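Local coordinates for Lin1840 protein (Listeria innocua serovar 6a, PDB 4ZOC) that probably hydrolyses terminal, non-reducing beta-D-glucosyl residues to release beta-D-glucose, as a family 3 glycoside hydrolase involved in beta-1,2-glucan metabolism, at residues Asp417-Phe429 with Thr530-Gly542. The protein carries 2 engineered substitutions. Sequence-based numbering, arbitrary orientation.
Sequences DGINVETGLREVF and TEAGRVTADLLSG
R534 and E427 meet side-on in a two-pronged salt bridge: NE of R534 donates to OE1 of E427 at 2.8 Å and NH2 of R534 to OE2 of E427 at 3.0 Å. Both oxygens use syn lone pairs, and the carboxylate and guanidinium planes are only 14° apart. Arginine suits the place because its flat guanidinium serves two carboxylates at its edge, NH1 donating to OE1 of E531, a glutamate also bridged to R364. Branched, apolar I419, its CG1 beside the backbone N (chi1 -55°), lays CG1 and CD1 over one guanidinium face, leaving the edge to the carboxylates. Backbone bonds tie the loop before helix 421-426 to the start of helix 532-541: I419 N donates to T530 O, and G533 N reaches I419 O at 2.7 Å from above the carbonyl plane. In the C-terminal domain of this family 3 enzyme, both helices rest on the mixed sheet, V421 and L425 touching L395 and T536 and L540 touching strand 500-505; they cross at -47° with axes 7.2 Å apart. Lacking side chains, G424 and G533 bring their backbones together, G424 CA making a CA-H...O contact with G533 O at 3.3 Å. Farther along, small A537 leaves room for CD2 of L425 and CG2 of V428 at its CB, while CZ of F429 approaches S541 CB at 3.7 Å.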
loop_
_atom_site.group_PDB
_atom_site.type_symbol
_atom_site.label_atom_id
_atom_site.label_comp_id
_atom_site.label_asym_id
_atom_site.label_seq_id
_atom_site.Cartn_x
_atom_site.Cartn_y
_atom_site.Cartn_z
ATOM N N ASP A 417 -2.365 20.609 34.613
ATOM C CA ASP A 417 -3.516 19.906 35.214
ATOM C C ASP A 417 -3.484 18.387 35.074
ATOM O O ASP A 417 -4.322 17.709 35.668
ATOM C CB ASP A 417 -4.848 20.352 34.560
ATOM C CG ASP A 417 -5.118 21.849 34.581
ATOM O OD1 ASP A 417 -4.922 22.502 35.590
ATOM O OD2 ASP A 417 -5.628 22.378 33.538
ATOM N N GLY A 418 -2.559 17.851 34.278
ATOM C CA GLY A 418 -2.432 16.443 34.037
ATOM C C GLY A 418 -1.649 15.816 35.189
ATOM O O GLY A 418 -0.870 16.468 35.896
ATOM N N ILE A 419 -1.755 14.501 35.282
ATOM C CA ILE A 419 -1.064 13.783 36.321
ATOM C C ILE A 419 -0.010 12.926 35.653
ATOM O O ILE A 419 -0.364 11.962 34.911
ATOM C CB ILE A 419 -2.024 12.898 37.133
ATOM C CG1 ILE A 419 -3.238 13.672 37.735
ATOM C CG2 ILE A 419 -1.290 12.115 38.239
ATOM C CD1 ILE A 419 -2.900 14.764 38.673
ATOM N N ASN A 420 1.272 13.234 35.892
ATOM C CA ASN A 420 2.347 12.418 35.318
ATOM C C ASN A 420 2.503 11.059 36.015
ATOM O O ASN A 420 1.828 10.740 37.040
ATOM C CB ASN A 420 3.625 13.208 35.164
ATOM C CG ASN A 420 4.343 13.459 36.498
ATOM O OD1 ASN A 420 3.861 13.061 37.550
ATOM N ND2 ASN A 420 5.511 14.029 36.432
ATOM N N VAL A 421 3.355 10.192 35.451
ATOM C CA VAL A 421 3.476 8.862 35.993
ATOM C C VAL A 421 4.040 8.874 37.419
ATOM O O VAL A 421 3.503 8.169 38.260
ATOM C CB VAL A 421 4.294 7.968 35.080
ATOM C CG1 VAL A 421 4.436 6.590 35.675
ATOM C CG2 VAL A 421 3.594 7.883 33.723
ATOM N N GLU A 422 5.114 9.646 37.675
ATOM C CA GLU A 422 5.658 9.719 39.013
ATOM C C GLU A 422 4.590 10.141 40.030
ATOM O O GLU A 422 4.401 9.484 41.061
ATOM C CB GLU A 422 6.871 10.678 39.127
ATOM C CG GLU A 422 7.337 10.810 40.581
ATOM C CD GLU A 422 8.556 11.720 40.773
ATOM O OE1 GLU A 422 9.001 12.361 39.809
ATOM O OE2 GLU A 422 9.095 11.724 41.903
ATOM N N THR A 423 3.854 11.182 39.721
ATOM C CA THR A 423 2.869 11.741 40.647
ATOM C C THR A 423 1.766 10.718 40.904
ATOM O O THR A 423 1.350 10.512 42.052
ATOM C CB THR A 423 2.328 13.078 40.134
ATOM O OG1 THR A 423 3.402 13.999 40.038
ATOM C CG2 THR A 423 1.220 13.667 41.061
ATOM N N GLY A 424 1.318 10.056 39.849
ATOM C CA GLY A 424 0.284 9.021 39.958
ATOM C C GLY A 424 0.784 7.856 40.830
ATOM O O GLY A 424 0.086 7.409 41.763
ATOM N N LEU A 425 2.013 7.406 40.619
ATOM C CA LEU A 425 2.496 6.246 41.385
ATOM C C LEU A 425 2.657 6.582 42.881
ATOM O O LEU A 425 2.359 5.746 43.755
ATOM C CB LEU A 425 3.852 5.728 40.800
ATOM C CG LEU A 425 3.853 5.085 39.424
ATOM C CD1 LEU A 425 5.136 4.272 39.262
ATOM C CD2 LEU A 425 2.642 4.235 39.231
ATOM N N ARG A 426 3.078 7.811 43.170
ATOM C CA ARG A 426 3.373 8.174 44.578
ATOM C C ARG A 426 2.117 8.371 45.378
ATOM O O ARG A 426 2.172 8.315 46.607
ATOM C CB ARG A 426 4.228 9.464 44.631
ATOM C CG ARG A 426 5.675 9.287 44.170
ATOM C CD ARG A 426 6.510 10.514 44.537
ATOM N NE ARG A 426 7.851 10.351 44.006
ATOM C CZ ARG A 426 8.808 9.620 44.535
ATOM N NH1 ARG A 426 8.614 8.954 45.654
ATOM N NH2 ARG A 426 9.969 9.558 43.919
ATOM N N GLU A 427 0.971 8.559 44.727
ATOM C CA GLU A 427 -0.308 8.498 45.437
ATOM C C GLU A 427 -0.637 7.119 45.952
ATOM O O GLU A 427 -1.482 6.985 46.800
ATOM C CB GLU A 427 -1.457 8.953 44.533
ATOM C CG GLU A 427 -1.367 10.423 44.138
ATOM C CD GLU A 427 -2.525 10.905 43.265
ATOM O OE1 GLU A 427 -3.285 10.128 42.570
ATOM O OE2 GLU A 427 -2.672 12.127 43.245
ATOM N N VAL A 428 -0.023 6.084 45.396
ATOM C CA VAL A 428 -0.492 4.672 45.607
ATOM C C VAL A 428 0.595 3.861 46.289
ATOM O O VAL A 428 0.330 3.156 47.270
ATOM C CB VAL A 428 -0.897 4.049 44.261
ATOM C CG1 VAL A 428 -1.186 2.589 44.395
ATOM C CG2 VAL A 428 -2.101 4.802 43.689
ATOM N N PHE A 429 1.817 4.017 45.804
ATOM C CA PHE A 429 3.021 3.265 46.263
ATOM C C PHE A 429 3.930 4.116 47.196
ATOM O O PHE A 429 4.407 5.155 46.853
ATOM C CB PHE A 429 3.811 2.779 45.010
ATOM C CG PHE A 429 3.026 1.863 44.115
ATOM C CD1 PHE A 429 2.936 0.516 44.385
ATOM C CD2 PHE A 429 2.429 2.340 42.984
ATOM C CE1 PHE A 429 2.170 -0.355 43.572
ATOM C CE2 PHE A 429 1.642 1.524 42.190
ATOM C CZ PHE A 429 1.540 0.171 42.456
ATOM N N THR A 530 -5.673 13.601 30.924
ATOM C CA THR A 530 -5.472 14.320 32.144
ATOM C C THR A 530 -5.194 13.454 33.338
ATOM O O THR A 530 -4.337 13.806 34.159
ATOM C CB THR A 530 -6.704 15.260 32.389
ATOM O OG1 THR A 530 -6.796 16.235 31.297
ATOM C CG2 THR A 530 -6.583 15.966 33.729
ATOM N N GLU A 531 -5.807 12.268 33.396
ATOM C CA GLU A 531 -5.617 11.431 34.565
ATOM C C GLU A 531 -4.545 10.353 34.331
ATOM O O GLU A 531 -4.512 9.316 35.117
ATOM C CB GLU A 531 -6.951 10.812 35.001
ATOM C CG GLU A 531 -7.920 11.853 35.548
ATOM C CD GLU A 531 -7.539 12.365 36.912
ATOM O OE1 GLU A 531 -7.529 11.583 37.852
ATOM O OE2 GLU A 531 -7.337 13.572 37.025
ATOM N N ALA A 532 -3.704 10.527 33.292
ATOM C CA ALA A 532 -2.698 9.498 32.886
ATOM C C ALA A 532 -1.978 8.731 34.041
ATOM O O ALA A 532 -1.937 7.502 34.071
ATOM C CB ALA A 532 -1.692 10.070 31.905
ATOM N N GLY A 533 -1.388 9.451 34.985
ATOM C CA GLY A 533 -0.613 8.772 36.027
ATOM C C GLY A 533 -1.475 7.979 36.977
ATOM O O GLY A 533 -0.978 7.046 37.611
ATOM N N ARG A 534 -2.743 8.406 37.185
ATOM C CA ARG A 534 -3.661 7.722 38.100
ATOM C C ARG A 534 -4.172 6.490 37.396
ATOM O O ARG A 534 -4.245 5.435 37.984
ATOM C CB ARG A 534 -4.811 8.553 38.497
ATOM C CG ARG A 534 -4.347 9.779 39.227
ATOM C CD ARG A 534 -5.482 10.542 39.878
ATOM N NE ARG A 534 -4.927 11.585 40.759
ATOM C CZ ARG A 534 -5.252 12.890 40.747
ATOM N NH1 ARG A 534 -6.057 13.440 39.854
ATOM N NH2 ARG A 534 -4.702 13.692 41.618
ATOM N N VAL A 535 -4.451 6.605 36.091
ATOM C CA VAL A 535 -4.791 5.435 35.294
ATOM C C VAL A 535 -3.684 4.345 35.409
ATOM O O VAL A 535 -3.953 3.156 35.602
ATOM C CB VAL A 535 -5.012 5.827 33.798
ATOM C CG1 VAL A 535 -5.113 4.654 32.873
ATOM C CG2 VAL A 535 -6.231 6.712 33.615
ATOM N N THR A 536 -2.459 4.775 35.185
ATOM C CA THR A 536 -1.297 3.928 35.238
ATOM C C THR A 536 -1.188 3.273 36.647
ATOM O O THR A 536 -1.037 2.034 36.767
ATOM C CB THR A 536 -0.058 4.683 34.885
ATOM O OG1 THR A 536 -0.196 5.302 33.568
ATOM C CG2 THR A 536 1.079 3.774 34.854
ATOM N N ALA A 537 -1.233 4.095 37.685
ATOM C CA ALA A 537 -1.100 3.561 39.070
ATOM C C ALA A 537 -2.216 2.567 39.417
ATOM O O ALA A 537 -1.951 1.478 40.005
ATOM C CB ALA A 537 -1.074 4.720 40.054
ATOM N N ASP A 538 -3.450 2.894 39.057
ATOM C CA ASP A 538 -4.581 2.007 39.323
ATOM C C ASP A 538 -4.487 0.663 38.586
ATOM O O ASP A 538 -4.757 -0.368 39.187
ATOM C CB ASP A 538 -5.883 2.654 38.990
ATOM C CG ASP A 538 -6.247 3.790 39.962
ATOM O OD1 ASP A 538 -5.567 4.012 40.997
ATOM O OD2 ASP A 538 -7.200 4.485 39.652
ATOM N N LEU A 539 -4.026 0.674 37.330
ATOM C CA LEU A 539 -3.915 -0.557 36.635
ATOM C C LEU A 539 -2.760 -1.379 37.204
ATOM O O LEU A 539 -2.893 -2.591 37.334
ATOM C CB LEU A 539 -3.699 -0.322 35.160
ATOM C CG LEU A 539 -4.974 0.215 34.502
ATOM C CD1 LEU A 539 -4.574 0.785 33.165
ATOM C CD2 LEU A 539 -6.020 -0.823 34.267
ATOM N N LEU A 540 -1.636 -0.752 37.493
ATOM C CA LEU A 540 -0.456 -1.474 38.041
ATOM C C LEU A 540 -0.732 -2.114 39.400
ATOM O O LEU A 540 -0.168 -3.141 39.713
ATOM C CB LEU A 540 0.755 -0.531 38.194
ATOM C CG LEU A 540 1.334 -0.049 36.872
ATOM C CD1 LEU A 540 2.469 0.930 37.152
ATOM C CD2 LEU A 540 1.821 -1.238 36.052
ATOM N N SER A 541 -1.498 -1.398 40.216
ATOM C CA SER A 541 -1.767 -1.808 41.582
ATOM C C SER A 541 -2.914 -2.810 41.685
ATOM O O SER A 541 -3.076 -3.446 42.737
ATOM C CB SER A 541 -2.062 -0.563 42.453
ATOM O OG SER A 541 -3.437 -0.259 42.297
ATOM N N GLY A 542 -3.689 -2.950 40.598
ATOM C CA GLY A 542 -4.886 -3.750 40.630
ATOM C C GLY A 542 -6.140 -3.128 41.207
ATOM O O GLY A 542 -7.142 -3.802 41.298
#